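Local coordinates for protein alpha-glucosidase ([Eubacterium] rectale, PDB 6PNR) that hydrolyses alpha-glycosidic bonds as a glycoside hydrolase of family 31, probably acting as a sulfoquinovosidase on glycosides derived from sulfolipid, at residues A[303-308]-A[382-387]; A[255-260]-A[265-270]; A[373-378]-A[420-425]. One frame throughout, in Å; residues are numbered along the deposited sequence.

Contact 1 (A[303-308]-A[382-387]); sequences KKIKEI and IGIDGW
On the outside of the TIM barrel, Ile305 of helix 301-310 reaches across to Ile382, Gly383 and Ile384, just ahead of Gly386 and Trp387 in strand 386-389. The nearest backbones are those of Ile305 and Gly383, with CA atoms 6.8 Å apart, and no hydrogen bond links the two segments. One side chain bridges them. Its CG1 stands opposite the carbonyl carbon (chi1 -70°) and the chain runs on extended, which carries Ile305 CD1 to 3.6 Å from Ile382 O and 3.9 Å from Ile384 CG1. The side chains of Ile305 and Ile384 cross obliquely there, while the Ile382 side chain is grazed more distantly. The other branch, Ile305 CG2, approaches Gly383 O at 3.5 Å. This is the way a barrel helix covers the parallel sheet: helix 301-310 precedes strand 314-319, and here it also reaches the approach to the next strand along, with Phe315 touching both Ile305 and Ile384. Gly383 turns the chain with phi 93° and psi 17°. A CB at this position would be jammed against the carbonyl oxygen of Ile382 and would also stand about 3.5 Å from Ile305 CG2, so glycine suits both the turn and the close helix. Trp275 touches Ile382 and Ile384, and Asp385 is hydrogen-bonded through its backbone to Phe315.

Contact 2 (A[255-260]-A[265-270]); sequences GLLDKT and IKVAGI
Ile265 meets Thr260 first, where the chain comes back after helix 250-262. Its backbone N donates a weak hydrogen bond to Thr260 O, 3.3 Å long with an N-H...O angle of 158°. Beside it the side chains press together: Thr260 CG2 lies 3.6 Å from Ile265 CB, and the CG2 and CD1 methyls of the isoleucine close around the same threonine methyl. Lys266 turns outward to a salt bridge with Asp549 of helix 538-568. Val267 faces the helix again and divides its two methyls between two partners. Val267 CG2 is 3.6 Å from Thr260 CG2, the side chains meeting at about a right angle, and Val267 CG1 is 3.9 Å from Leu257 CD1. The threonine is turned for this role: chi1 of -59° sets OG1 beside the backbone N and CG2 anti to it, facing the strand. Thr260 OG1 donates to Leu256 O at 2.8 Å. That carbonyl also accepts from Thr260 N on the other face of its plane, and OG1 is further hydrogen-bonded to Tyr534 OH. A serine here lacks the methyl and would probably open a gap beside Ile265 and Val267. Past the corner at Ala268 the strand runs on, and Ile270 sends CD1 to 4.3 Å from Leu257 CB. Helix 250-262, packed by its inner side on the strand that follows it, thus completes the beta-alpha-beta unit 242-245, 250-262, 267-271 of the TIM barrel.

Contact 3 (A[373-378]-A[420-425]); sequences DIIKEY and AKCNYE
Ile375 and Asn423 mark the closest approach of two helical segments, their CA atoms 7.6 Å apart. Segment 373-378 lies near the end of helix 365-380 and includes a wider pi-type turn at 375-378; segment 420-425 belongs to the long helix 408-429. No hydrogen bond joins the two segments, and the contact is small, 135 Å² summed over both sides. It depends largely on one methyl. Ile375 is extended through CG1 (chi2 171°), which delivers CD1 into the other helix, 3.7 Å from Asn423 OD1 and 4.3 Å from Cys422 SG. The methyl does not meet the amide end-on: it sits over one face of the flat group, displaced toward OD1, and the side chains of Ile375 and Asn423 run at about a right angle to each other. With CG opposite its carbonyl carbon (chi1 -75°), the asparagine bends its amide in toward the barrel, and both ends of that amide are engaged. OD1 accepts a hydrogen bond from Trp387 NE1, while ND2 donates to Trp419 O one turn back in the same helix. Together these two bonds fix the flip of the amide, so that Ile375 packs on a group with little freedom to turn. The polar atoms of this buried residue are therefore satisfied, although its neighbour across the contact is wholly apolar.

Around this core the two helices are tied by salt bridges, Lys376 to Glu429 and Glu425 to Lys372, and Phe368 and Phe371 of helix 365-380 also touch Cys422. Beneath, strands 386-389 and 437-439 approach Asn423 through Trp387 and Tyr438, placing the helix pair on the outer layer of the TIM barrel.

How the contacts relate
All three contacts lie in the TIM-barrel domain, on the helical layer around its parallel sheet. Contact 2 comes first along the chain and closes before contact 1 opens, whereas contacts 1 and 3 alternate. Contacts 1 and 2 have centres about 14 Å apart and touch through Ile308 CD1 and Ile270 CG2 (3.6 Å). Contacts 1 and 3, with centres about 17 Å apart, meet at Trp387, whose CZ2 is 3.6 Å from Ile375 CG2. Contacts 2 and 3, centres about 27 Å apart, do not touch. Contact 1 thus stands between the other two, meeting contact 2 through helix 301-310 and contact 3 through strand 386-389. That strand includes Met388 and is followed by Asp390, both in the pocket that holds the aza-sugar inhibitor.

Contact 1 (A[303-308]-A[382-387])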
loop_
_atom_site.group_PDB
_atom_site.type_symbol
_atom_site.label_atom_id
_atom_site.label_comp_id
_atom_site.label_asym_id
_atom_site.label_seq_id
_atom_site.Cartn_x
_atom_site.Cartn_y
_atom_site.Cartn_z
ATOM N N LYS A 303 -21.615 -21.670 -42.922
ATOM C CA LYS A 303 -22.954 -22.094 -43.312
ATOM C C LYS A 303 -23.980 -21.761 -42.226
ATOM O O LYS A 303 -25.076 -21.266 -42.525
ATOM C CB LYS A 303 -22.929 -23.601 -43.609
ATOM C CG LYS A 303 -24.100 -24.104 -44.432
ATOM C CD LYS A 303 -23.943 -25.582 -44.803
ATOM C CE LYS A 303 -25.110 -26.050 -45.687
ATOM N NZ LYS A 303 -24.986 -27.471 -46.134
ATOM N N LYS A 304 -23.644 -22.036 -40.959
ATOM C CA LYS A 304 -24.561 -21.743 -39.859
ATOM C C LYS A 304 -24.851 -20.255 -39.764
ATOM O O LYS A 304 -25.989 -19.853 -39.493
ATOM C CB LYS A 304 -23.985 -22.228 -38.532
ATOM C CG LYS A 304 -23.726 -23.720 -38.447
ATOM C CD LYS A 304 -25.027 -24.470 -38.235
ATOM C CE LYS A 304 -24.766 -25.837 -37.626
ATOM N NZ LYS A 304 -23.878 -26.653 -38.501
ATOM N N ILE A 305 -23.823 -19.421 -39.955
ATOM C CA ILE A 305 -24.027 -17.975 -39.923
ATOM C C ILE A 305 -25.038 -17.553 -40.982
ATOM O O ILE A 305 -25.941 -16.747 -40.711
ATOM C CB ILE A 305 -22.681 -17.245 -40.079
ATOM C CG1 ILE A 305 -21.842 -17.435 -38.806
ATOM C CG2 ILE A 305 -22.915 -15.764 -40.350
ATOM C CD1 ILE A 305 -20.399 -16.983 -38.933
ATOM N N LYS A 306 -24.927 -18.107 -42.195
ATOM C CA LYS A 306 -25.894 -17.767 -43.239
ATOM C C LYS A 306 -27.310 -18.131 -42.813
ATOM O O LYS A 306 -28.245 -17.343 -43.000
ATOM C CB LYS A 306 -25.546 -18.475 -44.549
ATOM C CG LYS A 306 -24.309 -17.948 -45.269
ATOM C CD LYS A 306 -23.970 -18.847 -46.463
ATOM C CE LYS A 306 -22.852 -18.266 -47.324
ATOM N NZ LYS A 306 -22.424 -19.228 -48.388
ATOM N N GLU A 307 -27.480 -19.312 -42.208
ATOM C CA GLU A 307 -28.812 -19.751 -41.799
ATOM C C GLU A 307 -29.431 -18.793 -40.791
ATOM O O GLU A 307 -30.594 -18.396 -40.935
ATOM C CB GLU A 307 -28.752 -21.159 -41.213
ATOM C CG GLU A 307 -28.185 -22.200 -42.149
ATOM C CD GLU A 307 -28.042 -23.552 -41.471
ATOM O OE1 GLU A 307 -28.579 -23.709 -40.348
ATOM O OE2 GLU A 307 -27.391 -24.447 -42.058
ATOM N N ILE A 308 -28.676 -18.411 -39.754
ATOM C CA ILE A 308 -29.300 -17.551 -38.753
ATOM C C ILE A 308 -29.469 -16.129 -39.291
ATOM O O ILE A 308 -30.405 -15.424 -38.892
ATOM C CB ILE A 308 -28.527 -17.577 -37.414
ATOM C CG1 ILE A 308 -27.145 -16.949 -37.549
ATOM C CG2 ILE A 308 -28.417 -18.996 -36.870
ATOM C CD1 ILE A 308 -26.492 -16.699 -36.221
ATOM N N ILE A 382 -15.909 -14.628 -43.029
ATOM C CA ILE A 382 -16.890 -15.698 -42.901
ATOM C C ILE A 382 -18.263 -15.166 -42.515
ATOM O O ILE A 382 -19.160 -15.955 -42.195
ATOM C CB ILE A 382 -16.435 -16.803 -41.924
ATOM C CG1 ILE A 382 -16.290 -16.286 -40.497
ATOM C CG2 ILE A 382 -15.124 -17.431 -42.362
ATOM C CD1 ILE A 382 -15.926 -17.402 -39.510
ATOM N N GLY A 383 -18.458 -13.853 -42.529
ATOM C CA GLY A 383 -19.773 -13.292 -42.284
ATOM C C GLY A 383 -20.068 -12.911 -40.850
ATOM O O GLY A 383 -21.241 -12.738 -40.498
ATOM N N ILE A 384 -19.049 -12.777 -40.012
ATOM C CA ILE A 384 -19.237 -12.276 -38.655
ATOM C C ILE A 384 -19.425 -10.766 -38.728
ATOM O O ILE A 384 -18.640 -10.063 -39.378
ATOM C CB ILE A 384 -18.046 -12.671 -37.766
ATOM C CG1 ILE A 384 -18.020 -14.206 -37.553
ATOM C CG2 ILE A 384 -18.107 -11.939 -36.450
ATOM C CD1 ILE A 384 -16.802 -14.723 -36.752
ATOM N N ASP A 385 -20.483 -10.270 -38.088
ATOM C CA ASP A 385 -20.898 -8.874 -38.178
ATOM C C ASP A 385 -20.544 -8.046 -36.945
ATOM O O ASP A 385 -20.901 -6.868 -36.873
ATOM C CB ASP A 385 -22.396 -8.808 -38.444
ATOM C CG ASP A 385 -22.731 -9.159 -39.884
ATOM O OD1 ASP A 385 -22.041 -8.633 -40.785
ATOM O OD2 ASP A 385 -23.653 -9.976 -40.111
ATOM N N GLY A 386 -19.839 -8.617 -35.987
ATOM C CA GLY A 386 -19.398 -7.837 -34.847
ATOM C C GLY A 386 -18.537 -8.719 -33.984
ATOM O O GLY A 386 -18.502 -9.938 -34.157
ATOM N N TRP A 387 -17.815 -8.086 -33.060
ATOM C CA TRP A 387 -16.949 -8.887 -32.211
ATOM C C TRP A 387 -16.461 -8.079 -31.016
ATOM O O TRP A 387 -16.396 -6.847 -31.046
ATOM C CB TRP A 387 -15.743 -9.444 -32.983
ATOM C CG TRP A 387 -14.848 -8.413 -33.645
ATOM C CD1 TRP A 387 -13.733 -7.836 -33.124
ATOM C CD2 TRP A 387 -14.971 -7.907 -34.979
ATOM N NE1 TRP A 387 -13.159 -6.986 -34.049
ATOM C CE2 TRP A 387 -13.898 -7.020 -35.196
ATOM C CE3 TRP A 387 -15.874 -8.134 -36.013
ATOM C CZ2 TRP A 387 -13.728 -6.333 -36.395
ATOM C CZ3 TRP A 387 -15.704 -7.444 -37.205
ATOM C CH2 TRP A 387 -14.633 -6.563 -37.384
#

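Contact 2 (A[255-260]-A[265-270])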
loop_
_atom_site.group_PDB
_atom_site.type_symbol
_atom_site.label_atom_id
_atom_site.label_comp_id
_atom_site.label_asym_id
_atom_site.label_seq_id
_atom_site.Cartn_x
_atom_site.Cartn_y
_atom_site.Cartn_z
ATOM N N GLY A 255 -28.362 -24.181 -29.864
ATOM C CA GLY A 255 -29.442 -24.664 -29.022
ATOM C C GLY A 255 -29.947 -23.615 -28.048
ATOM O O GLY A 255 -31.155 -23.482 -27.836
ATOM N N LEU A 256 -29.031 -22.862 -27.435
ATOM C CA LEU A 256 -29.435 -21.810 -26.504
ATOM C C LEU A 256 -30.108 -20.648 -27.232
ATOM O O LEU A 256 -31.009 -19.998 -26.682
ATOM C CB LEU A 256 -28.216 -21.332 -25.709
ATOM C CG LEU A 256 -27.832 -22.277 -24.561
ATOM C CD1 LEU A 256 -26.485 -21.919 -23.973
ATOM C CD2 LEU A 256 -28.899 -22.256 -23.507
ATOM N N LEU A 257 -29.680 -20.372 -28.461
ATOM C CA LEU A 257 -30.385 -19.403 -29.296
ATOM C C LEU A 257 -31.840 -19.809 -29.487
ATOM O O LEU A 257 -32.760 -19.019 -29.239
ATOM C CB LEU A 257 -29.683 -19.294 -30.647
ATOM C CG LEU A 257 -30.396 -18.442 -31.697
ATOM C CD1 LEU A 257 -30.635 -17.039 -31.141
ATOM C CD2 LEU A 257 -29.528 -18.404 -32.954
ATOM N N ASP A 258 -32.064 -21.055 -29.918
ATOM C CA ASP A 258 -33.421 -21.568 -30.074
ATOM C C ASP A 258 -34.218 -21.452 -28.779
ATOM O O ASP A 258 -35.380 -21.024 -28.794
ATOM C CB ASP A 258 -33.369 -23.020 -30.556
ATOM C CG ASP A 258 -32.741 -23.154 -31.936
ATOM O OD1 ASP A 258 -32.839 -22.192 -32.728
ATOM O OD2 ASP A 258 -32.151 -24.217 -32.234
ATOM N N LYS A 259 -33.612 -21.827 -27.645
ATOM C CA LYS A 259 -34.292 -21.715 -26.356
ATOM C C LYS A 259 -34.669 -20.270 -26.064
ATOM O O LYS A 259 -35.793 -19.974 -25.639
ATOM C CB LYS A 259 -33.387 -22.264 -25.235
ATOM C CG LYS A 259 -34.044 -22.298 -23.863
ATOM C CD LYS A 259 -33.060 -22.800 -22.803
ATOM C CE LYS A 259 -33.797 -23.309 -21.570
ATOM N NZ LYS A 259 -32.888 -23.948 -20.564
ATOM N N THR A 260 -33.737 -19.352 -26.295
ATOM C CA THR A 260 -34.016 -17.939 -26.053
ATOM C C THR A 260 -35.183 -17.455 -26.908
ATOM O O THR A 260 -36.138 -16.847 -26.401
ATOM C CB THR A 260 -32.753 -17.127 -26.331
ATOM O OG1 THR A 260 -31.708 -17.607 -25.471
ATOM C CG2 THR A 260 -33.002 -15.641 -26.071
ATOM N N ILE A 265 -37.854 -14.025 -26.198
ATOM C CA ILE A 265 -36.861 -12.970 -26.047
ATOM C C ILE A 265 -36.383 -12.586 -27.439
ATOM O O ILE A 265 -35.931 -13.444 -28.206
ATOM C CB ILE A 265 -35.690 -13.429 -25.164
ATOM C CG1 ILE A 265 -36.181 -13.815 -23.762
ATOM C CG2 ILE A 265 -34.625 -12.342 -25.098
ATOM C CD1 ILE A 265 -35.181 -14.678 -23.000
ATOM N N LYS A 266 -36.491 -11.299 -27.775
ATOM C CA LYS A 266 -36.005 -10.820 -29.063
ATOM C C LYS A 266 -34.485 -10.836 -29.101
ATOM O O LYS A 266 -33.825 -10.322 -28.189
ATOM C CB LYS A 266 -36.521 -9.407 -29.332
ATOM C CG LYS A 266 -38.003 -9.346 -29.646
ATOM C CD LYS A 266 -38.531 -7.936 -29.411
ATOM C CE LYS A 266 -39.889 -7.747 -30.065
ATOM N NZ LYS A 266 -40.322 -6.321 -30.027
ATOM N N VAL A 267 -33.922 -11.397 -30.168
ATOM C CA VAL A 267 -32.476 -11.572 -30.277
ATOM C C VAL A 267 -31.988 -10.791 -31.488
ATOM O O VAL A 267 -32.464 -11.015 -32.605
ATOM C CB VAL A 267 -32.089 -13.056 -30.381
ATOM C CG1 VAL A 267 -30.589 -13.221 -30.579
ATOM C CG2 VAL A 267 -32.557 -13.806 -29.123
ATOM N N ALA A 268 -31.049 -9.865 -31.259
ATOM C CA ALA A 268 -30.361 -9.175 -32.344
ATOM C C ALA A 268 -29.195 -10.000 -32.870
ATOM O O ALA A 268 -28.925 -9.997 -34.077
ATOM C CB ALA A 268 -29.856 -7.805 -31.869
ATOM N N GLY A 269 -28.493 -10.711 -31.987
ATOM C CA GLY A 269 -27.323 -11.461 -32.397
ATOM C C GLY A 269 -26.911 -12.466 -31.344
ATOM O O GLY A 269 -27.250 -12.339 -30.161
ATOM N N ILE A 270 -26.174 -13.476 -31.795
ATOM C CA ILE A 270 -25.562 -14.466 -30.909
ATOM C C ILE A 270 -24.065 -14.185 -30.880
ATOM O O ILE A 270 -23.414 -14.124 -31.930
ATOM C CB ILE A 270 -25.876 -15.904 -31.367
ATOM C CG1 ILE A 270 -25.256 -16.923 -30.413
ATOM C CG2 ILE A 270 -25.407 -16.150 -32.810
ATOM C CD1 ILE A 270 -25.498 -18.368 -30.827
#

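Contact 3 (A[373-378]-A[420-425])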
loop_
_atom_site.group_PDB
_atom_site.type_symbol
_atom_site.label_atom_id
_atom_site.label_comp_id
_atom_site.label_asym_id
_atom_site.label_seq_id
_atom_site.Cartn_x
_atom_site.Cartn_y
_atom_site.Cartn_z
ATOM N N ASP A 373 -5.419 -8.008 -41.994
ATOM C CA ASP A 373 -5.872 -9.009 -42.961
ATOM C C ASP A 373 -6.429 -10.254 -42.273
ATOM O O ASP A 373 -7.326 -10.909 -42.817
ATOM C CB ASP A 373 -4.729 -9.397 -43.904
ATOM C CG ASP A 373 -4.430 -8.319 -44.951
ATOM O OD1 ASP A 373 -5.265 -7.415 -45.162
ATOM O OD2 ASP A 373 -3.350 -8.386 -45.569
ATOM N N ILE A 374 -5.904 -10.594 -41.092
ATOM C CA ILE A 374 -6.457 -11.693 -40.291
ATOM C C ILE A 374 -7.918 -11.420 -39.934
ATOM O O ILE A 374 -8.767 -12.318 -39.993
ATOM C CB ILE A 374 -5.595 -11.913 -39.030
ATOM C CG1 ILE A 374 -4.257 -12.558 -39.399
ATOM C CG2 ILE A 374 -6.335 -12.757 -37.980
ATOM C CD1 ILE A 374 -3.316 -12.706 -38.235
ATOM N N ILE A 375 -8.232 -10.178 -39.553
ATOM C CA ILE A 375 -9.611 -9.819 -39.229
ATOM C C ILE A 375 -10.484 -9.876 -40.482
ATOM O O ILE A 375 -11.588 -10.442 -40.464
ATOM C CB ILE A 375 -9.671 -8.430 -38.556
ATOM C CG1 ILE A 375 -8.830 -8.416 -37.264
ATOM C CG2 ILE A 375 -11.136 -8.009 -38.312
ATOM C CD1 ILE A 375 -8.662 -7.029 -36.644
ATOM N N LYS A 376 -9.995 -9.307 -41.595
ATOM C CA LYS A 376 -10.775 -9.320 -42.834
ATOM C C LYS A 376 -11.049 -10.744 -43.305
ATOM O O LYS A 376 -12.180 -11.083 -43.677
ATOM C CB LYS A 376 -10.043 -8.547 -43.932
ATOM C CG LYS A 376 -9.871 -7.060 -43.684
ATOM C CD LYS A 376 -9.188 -6.421 -44.910
ATOM C CE LYS A 376 -8.810 -4.978 -44.673
ATOM N NZ LYS A 376 -8.227 -4.388 -45.919
ATOM N N GLU A 377 -10.022 -11.593 -43.283
ATOM C CA GLU A 377 -10.123 -12.921 -43.880
ATOM C C GLU A 377 -10.911 -13.886 -42.997
ATOM O O GLU A 377 -11.773 -14.619 -43.488
ATOM C CB GLU A 377 -8.721 -13.483 -44.158
ATOM C CG GLU A 377 -8.718 -14.877 -44.804
ATOM C CD GLU A 377 -7.304 -15.428 -45.057
ATOM O OE1 GLU A 377 -6.319 -14.764 -44.682
ATOM O OE2 GLU A 377 -7.182 -16.530 -45.629
ATOM N N TYR A 378 -10.631 -13.906 -41.693
ATOM C CA TYR A 378 -11.140 -14.975 -40.840
ATOM C C TYR A 378 -12.300 -14.565 -39.944
ATOM O O TYR A 378 -13.000 -15.444 -39.427
ATOM C CB TYR A 378 -10.010 -15.537 -39.970
ATOM C CG TYR A 378 -8.873 -16.150 -40.753
ATOM C CD1 TYR A 378 -9.065 -17.305 -41.507
ATOM C CD2 TYR A 378 -7.597 -15.601 -40.708
ATOM C CE1 TYR A 378 -8.022 -17.887 -42.205
ATOM C CE2 TYR A 378 -6.543 -16.175 -41.406
ATOM C CZ TYR A 378 -6.765 -17.321 -42.153
ATOM O OH TYR A 378 -5.726 -17.900 -42.847
ATOM N N ALA A 420 -7.089 -0.403 -31.545
ATOM C CA ALA A 420 -8.332 0.183 -32.035
ATOM C C ALA A 420 -8.226 0.522 -33.513
ATOM O O ALA A 420 -9.128 0.212 -34.306
ATOM C CB ALA A 420 -8.670 1.436 -31.227
ATOM N N LYS A 421 -7.113 1.156 -33.894
ATOM C CA LYS A 421 -6.874 1.536 -35.286
ATOM C C LYS A 421 -6.838 0.315 -36.200
ATOM O O LYS A 421 -7.324 0.360 -37.335
ATOM C CB LYS A 421 -5.557 2.301 -35.374
ATOM C CG LYS A 421 -5.352 3.091 -36.644
ATOM C CD LYS A 421 -4.088 3.938 -36.533
ATOM C CE LYS A 421 -4.061 5.023 -37.597
ATOM N NZ LYS A 421 -2.881 5.921 -37.417
ATOM N N CYS A 422 -6.240 -0.776 -35.732
ATOM C CA CYS A 422 -6.230 -2.009 -36.510
ATOM C C CYS A 422 -7.646 -2.452 -36.857
ATOM O O CYS A 422 -7.944 -2.770 -38.013
ATOM C CB CYS A 422 -5.501 -3.098 -35.731
ATOM S SG CYS A 422 -5.171 -4.552 -36.723
ATOM N N ASN A 423 -8.533 -2.475 -35.858
ATOM C CA ASN A 423 -9.915 -2.885 -36.079
ATOM C C ASN A 423 -10.650 -1.889 -36.955
ATOM O O ASN A 423 -11.417 -2.277 -37.843
ATOM C CB ASN A 423 -10.639 -3.039 -34.743
ATOM C CG ASN A 423 -10.236 -4.313 -34.014
ATOM O OD1 ASN A 423 -10.831 -5.374 -34.215
ATOM N ND2 ASN A 423 -9.202 -4.217 -33.199
ATOM N N TYR A 424 -10.424 -0.601 -36.715
ATOM C CA TYR A 424 -11.113 0.431 -37.473
ATOM C C TYR A 424 -10.781 0.323 -38.957
ATOM O O TYR A 424 -11.669 0.383 -39.813
ATOM C CB TYR A 424 -10.733 1.810 -36.914
ATOM C CG TYR A 424 -11.371 2.982 -37.641
ATOM C CD1 TYR A 424 -12.642 3.424 -37.304
ATOM C CD2 TYR A 424 -10.688 3.665 -38.643
ATOM C CE1 TYR A 424 -13.227 4.505 -37.959
ATOM C CE2 TYR A 424 -11.271 4.752 -39.302
ATOM C CZ TYR A 424 -12.537 5.159 -38.955
ATOM O OH TYR A 424 -13.128 6.232 -39.596
ATOM N N GLU A 425 -9.504 0.129 -39.279
ATOM C CA GLU A 425 -9.114 0.091 -40.684
ATOM C C GLU A 425 -9.609 -1.181 -41.362
ATOM O O GLU A 425 -10.089 -1.131 -42.505
ATOM C CB GLU A 425 -7.600 0.271 -40.800
ATOM C CG GLU A 425 -7.212 1.708 -40.414
ATOM C CD GLU A 425 -5.744 2.062 -40.627
ATOM O OE1 GLU A 425 -4.940 1.201 -41.054
ATOM O OE2 GLU A 425 -5.398 3.232 -40.358
#